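Local atomic coordinates of thermophilic dibenzothiophene desulfurization enzyme C (Paenibacillus sp. A11-2, PDB entry 5XDE), a protein that probably catalyses the FMNH2- and oxygen-dependent oxidation of dibenzothiophene, by way of its 5-oxide, to the 5,5-dioxide. Residues 53-58 with 92-97; 157-162 with 213-218; 203-208 with 382-387; 271-276 with 361-366. One frame throughout, in Å; residues are numbered along the deposited sequence.

Contacts 1, 2 and 3 gather round one flavin, and contact 4 grips the phosphate of another. Contact 1 comes first along the chain, in the N-terminal helices, and its centre lies about 19 Å from that of contact 2, on the sheet of the middle domain. Contact 3 ties a loop of that domain to helix 376-385, its centre about 17 Å from that of contact 2, and the segments of these two alternate along the chain. Contact 4, nested within the span closed by contact 3, lies about 24 Å from it, centre to centre, in the C-terminal helices. Each cofactor is thus held by two subunits, consistent with a site that depends on assembly.

Contact 1: 53-58 with 92-97; sequences GLLTLL and GYHFSN. With FMN (flavin mononucleotide), chain E.
Leu55 and His94 meet twice, through a hydrogen bond from the imidazole to a backbone carbonyl and through a methyl laid on the imidazole. Along the Leu55 side chain, CB comes first, 3.6 Å from His94 NE2. CG, anti to the carbonyl carbon (chi1 -63°), then carries the branch towards the ring, and CD2 ends 3.5 Å from the His94 ring centroid, almost on the ring normal, in a clean CH-pi contact. The carbonyl of the same leucine takes the ring's N-H: His94 NE2 donates to Leu55 O at 2.9 Å, on a lone pair in the carbonyl plane, although the oxygen is tilted a little from the plane of the ring. His94 ND1 bonds to Leu124 N, so both nitrogens are engaged and the ring cannot turn freely. A leucine here would probably leave Leu55 O and Leu124 N without their mates in a buried place. Histidine suits the position because it offers a flat face to the methyl and polar edges to two backbones.

The neighbouring Phe95 fills the space beside it with an apolar ring. Its CZ lies 3.2 Å from Leu54 O, which sits at the ring edge, near the ring plane. Leu57 CD1 approaches CZ obliquely, and Leu58 CD1 comes to 3.9 Å from Phe95 CD1. Tyr93, just before His94, faces the other way, to the flavin. The loop 53-58 is thereby pinned to helix 85-104, with Val73 of helix 70-83 against Phe95, Leu57 and Leu58, and helix 16-38 packing on Leu54 and Leu57.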
# COMPACT_ATOMS: atom_id res chain seq x y z
N GLY A 53 7.80 39.34 14.78
CA GLY A 53 9.25 39.30 14.76
C GLY A 53 9.84 38.02 14.21
O GLY A 53 11.06 37.97 13.96
N LEU A 54 9.03 36.98 13.97
CA LEU A 54 9.62 35.70 13.59
C LEU A 54 10.28 35.74 12.21
O LEU A 54 11.10 34.87 11.91
CB LEU A 54 8.56 34.59 13.63
CG LEU A 54 7.94 34.32 15.01
CD1 LEU A 54 6.85 33.24 14.95
CD2 LEU A 54 9.02 33.98 16.05
N LEU A 55 9.96 36.72 11.38
CA LEU A 55 10.65 36.80 10.10
C LEU A 55 12.14 37.05 10.28
O LEU A 55 12.91 36.83 9.34
CB LEU A 55 10.04 37.90 9.24
CG LEU A 55 8.58 37.72 8.81
CD1 LEU A 55 8.07 39.01 8.21
CD2 LEU A 55 8.43 36.55 7.81
N THR A 56 12.56 37.48 11.48
CA THR A 56 13.95 37.82 11.79
C THR A 56 14.67 36.71 12.57
O THR A 56 15.72 36.97 13.16
CB THR A 56 14.03 39.15 12.57
OG1 THR A 56 13.57 38.97 13.92
CG2 THR A 56 13.19 40.22 11.90
N LEU A 57 14.13 35.49 12.56
CA LEU A 57 14.66 34.42 13.41
C LEU A 57 16.15 34.18 13.19
O LEU A 57 16.89 33.89 14.14
CB LEU A 57 13.89 33.12 13.16
CG LEU A 57 12.63 32.90 13.99
CD1 LEU A 57 11.76 31.80 13.35
CD2 LEU A 57 13.00 32.54 15.40
N LEU A 58 16.61 34.24 11.94
CA LEU A 58 17.98 33.89 11.60
C LEU A 58 18.91 35.09 11.51
O LEU A 58 20.09 34.92 11.22
CB LEU A 58 18.02 33.12 10.28
CG LEU A 58 17.34 31.75 10.36
CD1 LEU A 58 17.35 31.09 8.97
CD2 LEU A 58 18.05 30.88 11.37
N GLY A 92 7.55 29.74 5.24
CA GLY A 92 8.69 28.89 4.91
C GLY A 92 9.49 29.41 3.73
O GLY A 92 10.72 29.40 3.75
N TYR A 93 8.80 29.88 2.69
CA TYR A 93 9.51 30.38 1.52
C TYR A 93 10.29 31.65 1.84
O TYR A 93 11.34 31.89 1.24
CB TYR A 93 8.54 30.67 0.37
CG TYR A 93 8.25 29.47 -0.47
CD1 TYR A 93 8.51 29.47 -1.83
CD2 TYR A 93 7.70 28.32 0.10
CE1 TYR A 93 8.24 28.36 -2.61
CE2 TYR A 93 7.44 27.21 -0.67
CZ TYR A 93 7.70 27.24 -2.03
OH TYR A 93 7.42 26.12 -2.80
N HIS A 94 9.77 32.48 2.74
CA HIS A 94 10.56 33.62 3.22
C HIS A 94 11.93 33.16 3.68
O HIS A 94 12.94 33.80 3.37
CB HIS A 94 9.81 34.32 4.36
CG HIS A 94 10.66 35.24 5.18
ND1 HIS A 94 10.81 36.57 4.86
CD2 HIS A 94 11.37 35.04 6.32
CE1 HIS A 94 11.60 37.15 5.76
NE2 HIS A 94 11.94 36.25 6.65
N PHE A 95 11.99 32.03 4.39
CA PHE A 95 13.27 31.54 4.90
C PHE A 95 14.10 30.86 3.82
O PHE A 95 15.33 30.88 3.92
CB PHE A 95 13.05 30.62 6.09
CG PHE A 95 12.69 31.38 7.33
CD1 PHE A 95 13.65 32.09 8.02
CD2 PHE A 95 11.37 31.46 7.76
CE1 PHE A 95 13.32 32.84 9.15
CE2 PHE A 95 11.04 32.21 8.90
CZ PHE A 95 12.02 32.90 9.58
N SER A 96 13.47 30.25 2.81
CA SER A 96 14.25 29.82 1.65
C SER A 96 14.89 31.02 0.95
O SER A 96 16.07 30.97 0.57
CB SER A 96 13.39 29.04 0.66
OG SER A 96 14.14 28.73 -0.51
N ASN A 97 14.12 32.10 0.78
CA ASN A 97 14.67 33.32 0.19
C ASN A 97 15.76 33.90 1.07
O ASN A 97 16.82 34.32 0.57
CB ASN A 97 13.55 34.35 -0.03
CG ASN A 97 12.48 33.86 -1.01
OD1 ASN A 97 12.76 33.11 -1.94
ND2 ASN A 97 11.22 34.29 -0.78
N1 FMN E . 8.62 27.91 -8.09
C2 FMN E . 9.49 28.92 -7.71
O2 FMN E . 10.48 29.14 -8.40
N3 FMN E . 9.24 29.66 -6.56
C4 FMN E . 8.11 29.39 -5.79
O4 FMN E . 7.89 30.07 -4.78
C4A FMN E . 7.24 28.37 -6.19
N5 FMN E . 6.11 28.10 -5.43
C5A FMN E . 5.25 27.09 -5.81
C6 FMN E . 4.11 26.83 -5.04
C7 FMN E . 3.22 25.82 -5.39
C7M FMN E . 2.01 25.57 -4.52
C8 FMN E . 3.48 25.07 -6.55
C8M FMN E . 2.57 23.98 -7.00
C9 FMN E . 4.61 25.34 -7.32
C9A FMN E . 5.50 26.35 -6.97
N10 FMN E . 6.65 26.60 -7.72
C10 FMN E . 7.50 27.63 -7.34
C1' FMN E . 6.92 25.85 -9.02
C2' FMN E . 7.47 24.44 -8.98
O2' FMN E . 8.78 24.46 -8.47
C3' FMN E . 7.47 23.85 -10.40
O3' FMN E . 8.14 24.74 -11.27
C4' FMN E . 6.07 23.60 -10.98
O4' FMN E . 5.28 22.99 -9.99
C5' FMN E . 6.10 22.74 -12.25
O5' FMN E . 4.78 22.43 -12.68
P FMN E . 4.46 21.13 -13.60
O1P FMN E . 4.53 19.88 -12.72
O2P FMN E . 3.08 21.23 -14.23
O3P FMN E . 5.48 21.04 -14.71

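Contact 2: 157-162 with 213-218; sequences AFCSGS and GSVTFS. With FMN (flavin mononucleotide), chain E.
Gly213, Cys159 and Val215 carry this contact, Gly213 through its carbonyl, Cys159 through both its N-H and its thiol, Val215 through a methyl. Cys159 N donates to Gly213 O at 2.9 Å, nearly straight at 163° and in the carbonyl plane. Having no side chain, Gly213 meets the loop with its backbone alone. The thiol of Cys159 lies anti to its own carbonyl carbon (chi1 -56°), which turns SG onto Val215 CG2 at 3.5 Å. A small, weakly polar sulfur suits this buried spot, and the branched valine offers it a methyl, CG2, that also touches Ser162 OG at 3.8 Å.

Cys159 is the centre of an inverse gamma turn and opens a type II beta turn that runs to Ser162, in which Gly161 takes the position with positive phi. Ser162 OG closes back on Cys159 O at 2.8 Å, beside the backbone bond from Ser162 N, so that carbonyl is gripped twice. The turn presents Ser160, which binds FMN: its OG donates to FMN N5 at 2.9 Å, while Ser212 and His89 also hydrogen-bond to this hydroxyl. Phe158 packs on the flavin, CB against N10 and CD1 3.2 Å from FMN C9.

The loop between strands 155-156 and 167-174 is thus fastened to the chain leading into strand 215-222. Ala127 of strand 124-127 lies against Cys159, and Ala369 of the second subunit packs on Phe158.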
# COMPACT_ATOMS: atom_id res chain seq x y z
N ALA A 157 6.66 32.67 -13.28
CA ALA A 157 5.49 31.96 -12.79
C ALA A 157 5.75 31.41 -11.40
O ALA A 157 6.90 31.34 -10.94
CB ALA A 157 5.09 30.81 -13.74
N PHE A 158 4.67 31.02 -10.72
CA PHE A 158 4.72 30.45 -9.37
C PHE A 158 5.54 31.32 -8.42
O PHE A 158 6.41 30.84 -7.69
CB PHE A 158 5.26 29.01 -9.41
CG PHE A 158 4.30 28.01 -9.97
CD1 PHE A 158 3.24 27.54 -9.21
CD2 PHE A 158 4.45 27.53 -11.26
CE1 PHE A 158 2.35 26.60 -9.72
CE2 PHE A 158 3.56 26.60 -11.79
CZ PHE A 158 2.51 26.14 -11.01
N CYS A 159 5.26 32.62 -8.44
CA CYS A 159 6.02 33.58 -7.64
C CYS A 159 5.40 33.66 -6.24
O CYS A 159 4.73 34.63 -5.88
CB CYS A 159 6.05 34.94 -8.33
SG CYS A 159 6.72 34.86 -10.00
N SER A 160 5.65 32.62 -5.45
CA SER A 160 5.07 32.56 -4.11
C SER A 160 5.41 33.82 -3.32
O SER A 160 6.56 34.28 -3.32
CB SER A 160 5.56 31.32 -3.37
OG SER A 160 4.91 30.16 -3.85
N GLY A 161 4.40 34.36 -2.65
CA GLY A 161 4.59 35.51 -1.79
C GLY A 161 5.02 36.77 -2.50
O GLY A 161 5.60 37.65 -1.87
N SER A 162 4.74 36.87 -3.81
CA SER A 162 5.12 38.07 -4.56
C SER A 162 4.19 39.24 -4.27
O SER A 162 4.61 40.40 -4.36
CB SER A 162 5.13 37.76 -6.06
OG SER A 162 3.88 37.25 -6.49
N GLY A 213 1.15 33.40 -8.32
CA GLY A 213 0.89 33.71 -9.71
C GLY A 213 2.14 34.24 -10.40
O GLY A 213 3.26 34.08 -9.93
N SER A 214 1.92 34.89 -11.54
CA SER A 214 3.01 35.34 -12.40
C SER A 214 3.41 36.78 -12.11
O SER A 214 2.65 37.56 -11.52
CB SER A 214 2.60 35.19 -13.87
OG SER A 214 1.36 35.83 -14.10
N VAL A 215 4.63 37.13 -12.52
CA VAL A 215 5.21 38.46 -12.34
C VAL A 215 5.96 38.84 -13.61
O VAL A 215 6.74 38.04 -14.14
CB VAL A 215 6.16 38.53 -11.13
CG1 VAL A 215 6.74 39.93 -10.99
CG2 VAL A 215 5.45 38.10 -9.85
N THR A 216 5.76 40.08 -14.07
CA THR A 216 6.31 40.56 -15.33
C THR A 216 7.30 41.70 -15.08
O THR A 216 7.03 42.60 -14.28
CB THR A 216 5.19 41.05 -16.25
OG1 THR A 216 4.36 39.94 -16.62
CG2 THR A 216 5.76 41.69 -17.50
N PHE A 217 8.44 41.65 -15.77
CA PHE A 217 9.52 42.63 -15.64
C PHE A 217 9.67 43.39 -16.95
O PHE A 217 10.03 42.80 -17.97
CB PHE A 217 10.85 41.96 -15.28
CG PHE A 217 10.86 41.27 -13.96
CD1 PHE A 217 10.43 39.96 -13.84
CD2 PHE A 217 11.30 41.93 -12.82
CE1 PHE A 217 10.44 39.31 -12.61
CE2 PHE A 217 11.31 41.29 -11.59
CZ PHE A 217 10.88 39.98 -11.49
N SER A 218 9.41 44.70 -16.91
CA SER A 218 9.55 45.57 -18.09
C SER A 218 10.63 46.61 -17.79
O SER A 218 10.38 47.59 -17.09
CB SER A 218 8.23 46.26 -18.45
OG SER A 218 7.18 45.32 -18.59
N1 FMN E . 8.62 27.91 -8.09
C2 FMN E . 9.49 28.92 -7.71
O2 FMN E . 10.48 29.14 -8.40
N3 FMN E . 9.24 29.66 -6.56
C4 FMN E . 8.11 29.39 -5.79
O4 FMN E . 7.89 30.07 -4.78
C4A FMN E . 7.24 28.37 -6.19
N5 FMN E . 6.11 28.10 -5.43
C5A FMN E . 5.25 27.09 -5.81
C6 FMN E . 4.11 26.83 -5.04
C7 FMN E . 3.22 25.82 -5.39
C7M FMN E . 2.01 25.57 -4.52
C8 FMN E . 3.48 25.07 -6.55
C8M FMN E . 2.57 23.98 -7.00
C9 FMN E . 4.61 25.34 -7.32
C9A FMN E . 5.50 26.35 -6.97
N10 FMN E . 6.65 26.60 -7.72
C10 FMN E . 7.50 27.63 -7.34
C1' FMN E . 6.92 25.85 -9.02
C2' FMN E . 7.47 24.44 -8.98
O2' FMN E . 8.78 24.46 -8.47
C3' FMN E . 7.47 23.85 -10.40
O3' FMN E . 8.14 24.74 -11.27
C4' FMN E . 6.07 23.60 -10.98
O4' FMN E . 5.28 22.99 -9.99
C5' FMN E . 6.10 22.74 -12.25
O5' FMN E . 4.78 22.43 -12.68
P FMN E . 4.46 21.13 -13.60
O1P FMN E . 4.53 19.88 -12.72
O2P FMN E . 3.08 21.23 -14.23
O3P FMN E . 5.48 21.04 -14.71

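Contact 3: 203-208 with 382-387; sequences DSLGMR and ARTHTL. With FMN (flavin mononucleotide), chain E.
Where the middle, beta-rich domain abuts the C-terminal helices, Gly206 and Met207 of a loop rest on Thr384 and His385 of helix 376-385. Gly206 N points to Thr384 OG1 at 2.9 Å, a weak bond bent to 128°. The hydroxyl has a stronger partner in Arg380 O, one turn earlier in the helix, a typical habit of helical threonine. A side chain on Gly206 would sit tightly against Thr384 OG1, so a residue without one suits the place. Leu205 CB packs on the same oxygen at 3.6 Å.

A beta domain set between two helical domains is the acyl-CoA dehydrogenase fold, and here the seam reaches the cofactor. Met207, with CG anti to its carbonyl carbon (chi1 -57°) and the chain bent at chi2, turns its thioether into the seam. CG touches Thr384 CG2 at 4.1 Å and the flavin methyl C7M at the same distance, while SD stands obliquely to the His385 ring, 5.4 Å from its centroid. A glycine here would probably strip the dimethylbenzene end of the flavin of this neighbour and leave a gap beside His385.

His385 CD2 approaches the same methyl C7M at 3.9 Å, and Tyr259 holds the ring through ND1. Within the loop, Arg208 NH1 bridges to Asp203 OD1 at 2.9 Å, in the guanidinium plane, and Asp203 makes a second salt bridge to Arg371 of the second subunit.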
# COMPACT_ATOMS: atom_id res chain seq x y z
N ASP A 203 -5.36 31.08 -8.66
CA ASP A 203 -6.69 30.52 -8.37
C ASP A 203 -6.56 28.99 -8.43
O ASP A 203 -6.84 28.37 -9.46
CB ASP A 203 -7.73 31.03 -9.35
CG ASP A 203 -9.11 30.53 -9.02
OD1 ASP A 203 -9.35 30.24 -7.84
OD2 ASP A 203 -9.94 30.43 -9.95
N SER A 204 -6.18 28.40 -7.31
CA SER A 204 -5.68 27.03 -7.29
C SER A 204 -6.61 26.12 -6.49
O SER A 204 -7.50 26.57 -5.76
CB SER A 204 -4.27 27.00 -6.71
OG SER A 204 -4.28 27.71 -5.49
N LEU A 205 -6.39 24.80 -6.63
CA LEU A 205 -7.17 23.84 -5.86
C LEU A 205 -6.94 24.03 -4.37
O LEU A 205 -7.90 24.15 -3.59
CB LEU A 205 -6.80 22.41 -6.28
CG LEU A 205 -7.39 21.27 -5.43
CD1 LEU A 205 -8.90 21.19 -5.61
CD2 LEU A 205 -6.74 19.94 -5.80
N GLY A 206 -5.68 24.05 -3.95
CA GLY A 206 -5.26 24.29 -2.59
C GLY A 206 -4.17 25.34 -2.60
O GLY A 206 -3.88 25.88 -3.67
N MET A 207 -3.56 25.61 -1.45
CA MET A 207 -2.55 26.68 -1.34
C MET A 207 -3.12 27.99 -1.89
O MET A 207 -2.43 28.76 -2.57
CB MET A 207 -1.25 26.28 -2.04
CG MET A 207 -0.65 24.97 -1.51
SD MET A 207 -0.33 25.06 0.24
CE MET A 207 0.72 23.66 0.57
N ARG A 208 -4.38 28.25 -1.57
CA ARG A 208 -5.14 29.28 -2.26
C ARG A 208 -4.74 30.69 -1.85
O ARG A 208 -5.15 31.64 -2.53
CB ARG A 208 -6.64 29.07 -2.03
CG ARG A 208 -7.21 27.93 -2.88
CD ARG A 208 -8.72 27.78 -2.75
NE ARG A 208 -9.43 29.02 -3.04
CZ ARG A 208 -9.61 29.54 -4.25
NH1 ARG A 208 -9.11 28.92 -5.32
NH2 ARG A 208 -10.28 30.68 -4.40
N ALA A 382 -2.27 19.84 0.47
CA ALA A 382 -1.18 18.88 0.27
C ALA A 382 -1.12 18.42 -1.17
O ALA A 382 -0.03 18.36 -1.76
CB ALA A 382 -1.35 17.69 1.21
N ARG A 383 -2.27 18.09 -1.76
CA ARG A 383 -2.28 17.60 -3.13
C ARG A 383 -1.73 18.63 -4.11
O ARG A 383 -1.10 18.26 -5.12
CB ARG A 383 -3.70 17.18 -3.53
CG ARG A 383 -3.84 16.65 -4.97
CD ARG A 383 -3.17 15.28 -5.20
NE ARG A 383 -1.70 15.36 -5.20
CZ ARG A 383 -0.88 14.31 -5.29
NH1 ARG A 383 -1.38 13.08 -5.42
NH2 ARG A 383 0.43 14.49 -5.24
N THR A 384 -1.95 19.92 -3.83
CA THR A 384 -1.46 20.97 -4.73
C THR A 384 0.05 21.12 -4.58
O THR A 384 0.79 21.08 -5.58
CB THR A 384 -2.18 22.29 -4.43
OG1 THR A 384 -3.57 22.16 -4.77
CG2 THR A 384 -1.57 23.44 -5.24
N HIS A 385 0.53 21.25 -3.35
CA HIS A 385 1.93 21.60 -3.14
C HIS A 385 2.86 20.45 -3.51
O HIS A 385 3.94 20.68 -4.07
CB HIS A 385 2.16 22.01 -1.70
CG HIS A 385 3.42 22.78 -1.50
ND1 HIS A 385 4.67 22.20 -1.55
CD2 HIS A 385 3.64 24.10 -1.28
CE1 HIS A 385 5.60 23.12 -1.37
NE2 HIS A 385 4.99 24.29 -1.19
N THR A 386 2.47 19.21 -3.19
CA THR A 386 3.37 18.07 -3.35
C THR A 386 3.76 17.85 -4.79
O THR A 386 4.67 17.06 -5.05
CB THR A 386 2.73 16.78 -2.84
OG1 THR A 386 1.41 16.66 -3.39
CG2 THR A 386 2.71 16.75 -1.33
N LEU A 387 3.05 18.46 -5.72
CA LEU A 387 3.42 18.44 -7.12
C LEU A 387 4.49 19.47 -7.44
O LEU A 387 4.84 19.62 -8.62
CB LEU A 387 2.16 18.66 -7.97
CG LEU A 387 0.97 17.74 -7.63
CD1 LEU A 387 -0.29 18.19 -8.31
CD2 LEU A 387 1.29 16.29 -8.00
N1 FMN E . 8.62 27.91 -8.09
C2 FMN E . 9.49 28.92 -7.71
O2 FMN E . 10.48 29.14 -8.40
N3 FMN E . 9.24 29.66 -6.56
C4 FMN E . 8.11 29.39 -5.79
O4 FMN E . 7.89 30.07 -4.78
C4A FMN E . 7.24 28.37 -6.19
N5 FMN E . 6.11 28.10 -5.43
C5A FMN E . 5.25 27.09 -5.81
C6 FMN E . 4.11 26.83 -5.04
C7 FMN E . 3.22 25.82 -5.39
C7M FMN E . 2.01 25.57 -4.52
C8 FMN E . 3.48 25.07 -6.55
C8M FMN E . 2.57 23.98 -7.00
C9 FMN E . 4.61 25.34 -7.32
C9A FMN E . 5.50 26.35 -6.97
N10 FMN E . 6.65 26.60 -7.72
C10 FMN E . 7.50 27.63 -7.34
C1' FMN E . 6.92 25.85 -9.02
C2' FMN E . 7.47 24.44 -8.98
O2' FMN E . 8.78 24.46 -8.47
C3' FMN E . 7.47 23.85 -10.40
O3' FMN E . 8.14 24.74 -11.27
C4' FMN E . 6.07 23.60 -10.98
O4' FMN E . 5.28 22.99 -9.99
C5' FMN E . 6.10 22.74 -12.25
O5' FMN E . 4.78 22.43 -12.68
P FMN E . 4.46 21.13 -13.60
O1P FMN E . 4.53 19.88 -12.72
O2P FMN E . 3.08 21.23 -14.23
O3P FMN E . 5.48 21.04 -14.71

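Contact 4: 271-276 with 361-366; sequences AHYSRS and EAMGAR. With FMN (flavin mononucleotide), chain H.
Tyr273 lies across the backbone and side chain of Met363 and reaches with its hydroxyl to Arg366. Its CG is anti to the backbone N (chi1 -178°), which swings the phenol off helix 247-276 towards 361-366. Along one side, Tyr273 CD1 packs on Met363 CB at 3.6 Å. The sulfur comes in obliquely, with Met363 SD 4.5 Å from the ring centroid, a Met-aromatic contact. Met363 O, by contrast, lies at the ring edge, near its plane, against CE1. At the far end Tyr273 OH sits over one face of the Arg366 guanidinium, towards its rim, with the ring and guanidinium planes 67° apart. Tyrosine suits the place: a greasy ring for the methionine, and a hydroxyl that donates to a water, which in turn donates to Met363 O and to FMN O1P.

Ser274 OG lies 3.2 Å from Ala362 O, at best a weak bond; its stronger partner is Tyr299.

Arg366 meets the phosphate from its edge: NE donates to FMN O1P at 3.0 Å, in the guanidinium plane, and NH2 is fixed by His277 O. Arg366 N also gives O1P a bond, while Ala365 N reaches FMN O3P at 2.9 Å. Gly364 has no side chain to collide with O3P. Backbone N-H groups at the start of helix 366-369, together with Arg366 and the neighbouring Arg279, form an anion site, here for the phosphate of an FMN whose site the second subunit completes.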
# COMPACT_ATOMS: atom_id res chain seq x y z
N ALA A 271 -9.32 13.90 14.71
CA ALA A 271 -9.47 13.30 16.02
C ALA A 271 -10.48 14.08 16.85
O ALA A 271 -11.30 13.48 17.57
CB ALA A 271 -8.12 13.23 16.74
N HIS A 272 -10.45 15.40 16.75
CA HIS A 272 -11.45 16.19 17.46
C HIS A 272 -12.85 15.86 16.96
O HIS A 272 -13.79 15.73 17.76
CB HIS A 272 -11.17 17.68 17.33
CG HIS A 272 -12.14 18.52 18.10
ND1 HIS A 272 -12.13 18.58 19.48
CD2 HIS A 272 -13.19 19.27 17.70
CE1 HIS A 272 -13.11 19.37 19.89
NE2 HIS A 272 -13.77 19.80 18.83
N TYR A 273 -13.02 15.72 15.64
CA TYR A 273 -14.32 15.34 15.11
C TYR A 273 -14.73 13.96 15.62
O TYR A 273 -15.87 13.76 16.06
CB TYR A 273 -14.30 15.35 13.58
CG TYR A 273 -15.63 15.01 12.96
CD1 TYR A 273 -16.08 13.70 12.88
CD2 TYR A 273 -16.45 16.01 12.45
CE1 TYR A 273 -17.32 13.39 12.32
CE2 TYR A 273 -17.67 15.72 11.88
CZ TYR A 273 -18.10 14.42 11.82
OH TYR A 273 -19.34 14.16 11.25
N SER A 274 -13.82 12.99 15.56
CA SER A 274 -14.17 11.64 15.99
C SER A 274 -14.60 11.62 17.45
O SER A 274 -15.54 10.90 17.82
CB SER A 274 -13.00 10.70 15.77
OG SER A 274 -12.77 10.51 14.39
N ARG A 275 -13.92 12.40 18.30
CA ARG A 275 -14.22 12.36 19.73
C ARG A 275 -15.59 12.94 20.03
O ARG A 275 -16.25 12.51 20.99
CB ARG A 275 -13.14 13.11 20.52
CG ARG A 275 -11.85 12.33 20.67
CD ARG A 275 -10.91 12.99 21.67
NE ARG A 275 -10.44 14.27 21.17
CZ ARG A 275 -9.26 14.46 20.59
NH1 ARG A 275 -8.93 15.66 20.15
NH2 ARG A 275 -8.39 13.46 20.46
N SER A 276 -16.06 13.89 19.23
CA SER A 276 -17.26 14.64 19.58
C SER A 276 -18.46 14.37 18.69
O SER A 276 -19.58 14.63 19.12
CB SER A 276 -16.96 16.14 19.57
OG SER A 276 -16.53 16.59 18.29
N GLU A 361 -12.50 8.10 6.58
CA GLU A 361 -13.04 6.79 6.95
C GLU A 361 -13.10 6.61 8.45
O GLU A 361 -13.87 5.76 8.92
CB GLU A 361 -12.20 5.69 6.29
CG GLU A 361 -12.24 5.80 4.78
CD GLU A 361 -11.11 5.05 4.12
OE1 GLU A 361 -10.81 3.94 4.63
OE2 GLU A 361 -10.55 5.56 3.11
N ALA A 362 -12.33 7.38 9.22
CA ALA A 362 -12.42 7.38 10.67
C ALA A 362 -13.48 8.32 11.19
O ALA A 362 -13.85 8.22 12.36
CB ALA A 362 -11.07 7.76 11.30
N MET A 363 -13.94 9.26 10.37
CA MET A 363 -14.91 10.25 10.83
C MET A 363 -16.33 9.91 10.43
O MET A 363 -17.24 10.14 11.22
CB MET A 363 -14.56 11.64 10.28
CG MET A 363 -13.26 12.21 10.85
SD MET A 363 -12.94 13.88 10.28
CE MET A 363 -12.29 13.61 8.64
N GLY A 364 -16.52 9.38 9.23
CA GLY A 364 -17.84 9.02 8.75
C GLY A 364 -18.39 10.00 7.72
O GLY A 364 -17.82 11.05 7.44
N ALA A 365 -19.56 9.64 7.19
CA ALA A 365 -20.13 10.32 6.04
C ALA A 365 -20.49 11.78 6.32
O ALA A 365 -20.37 12.64 5.44
CB ALA A 365 -21.36 9.56 5.54
N ARG A 366 -20.96 12.09 7.54
CA ARG A 366 -21.36 13.47 7.77
C ARG A 366 -20.18 14.43 7.72
O ARG A 366 -20.39 15.64 7.55
CB ARG A 366 -22.11 13.59 9.09
CG ARG A 366 -23.54 13.07 8.97
CD ARG A 366 -24.15 12.86 10.34
NE ARG A 366 -23.27 12.03 11.16
CZ ARG A 366 -23.14 12.18 12.47
NH1 ARG A 366 -23.84 13.11 13.11
NH2 ARG A 366 -22.30 11.40 13.14
N1 FMN H . -29.36 6.96 3.33
C2 FMN H . -30.65 6.63 2.94
O2 FMN H . -31.35 5.98 3.70
N3 FMN H . -31.11 7.02 1.69
C4 FMN H . -30.31 7.73 0.84
O4 FMN H . -30.76 8.08 -0.26
C4A FMN H . -29.00 8.06 1.23
N5 FMN H . -28.19 8.78 0.39
C5A FMN H . -26.91 9.11 0.80
C6 FMN H . -26.10 9.83 -0.08
C7 FMN H . -24.80 10.18 0.29
C7M FMN H . -23.96 10.97 -0.68
C8 FMN H . -24.33 9.78 1.53
C8M FMN H . -22.94 10.12 1.99
C9 FMN H . -25.14 9.05 2.41
C9A FMN H . -26.44 8.72 2.05
N10 FMN H . -27.25 7.96 2.89
C10 FMN H . -28.54 7.68 2.49
C1' FMN H . -26.82 7.62 4.31
C2' FMN H . -26.25 6.34 4.87
O2' FMN H . -27.30 5.39 4.85
C3' FMN H . -25.82 6.57 6.33
O3' FMN H . -26.94 6.91 7.13
C4' FMN H . -24.78 7.68 6.54
O4' FMN H . -23.84 7.65 5.48
C5' FMN H . -24.03 7.53 7.88
O5' FMN H . -23.43 8.75 8.31
P FMN H . -22.18 8.74 9.37
O1P FMN H . -21.69 10.17 9.48
O2P FMN H . -22.67 8.26 10.72
O3P FMN H . -21.09 7.83 8.82
O HOH W 1 -19.73 11.42 10.76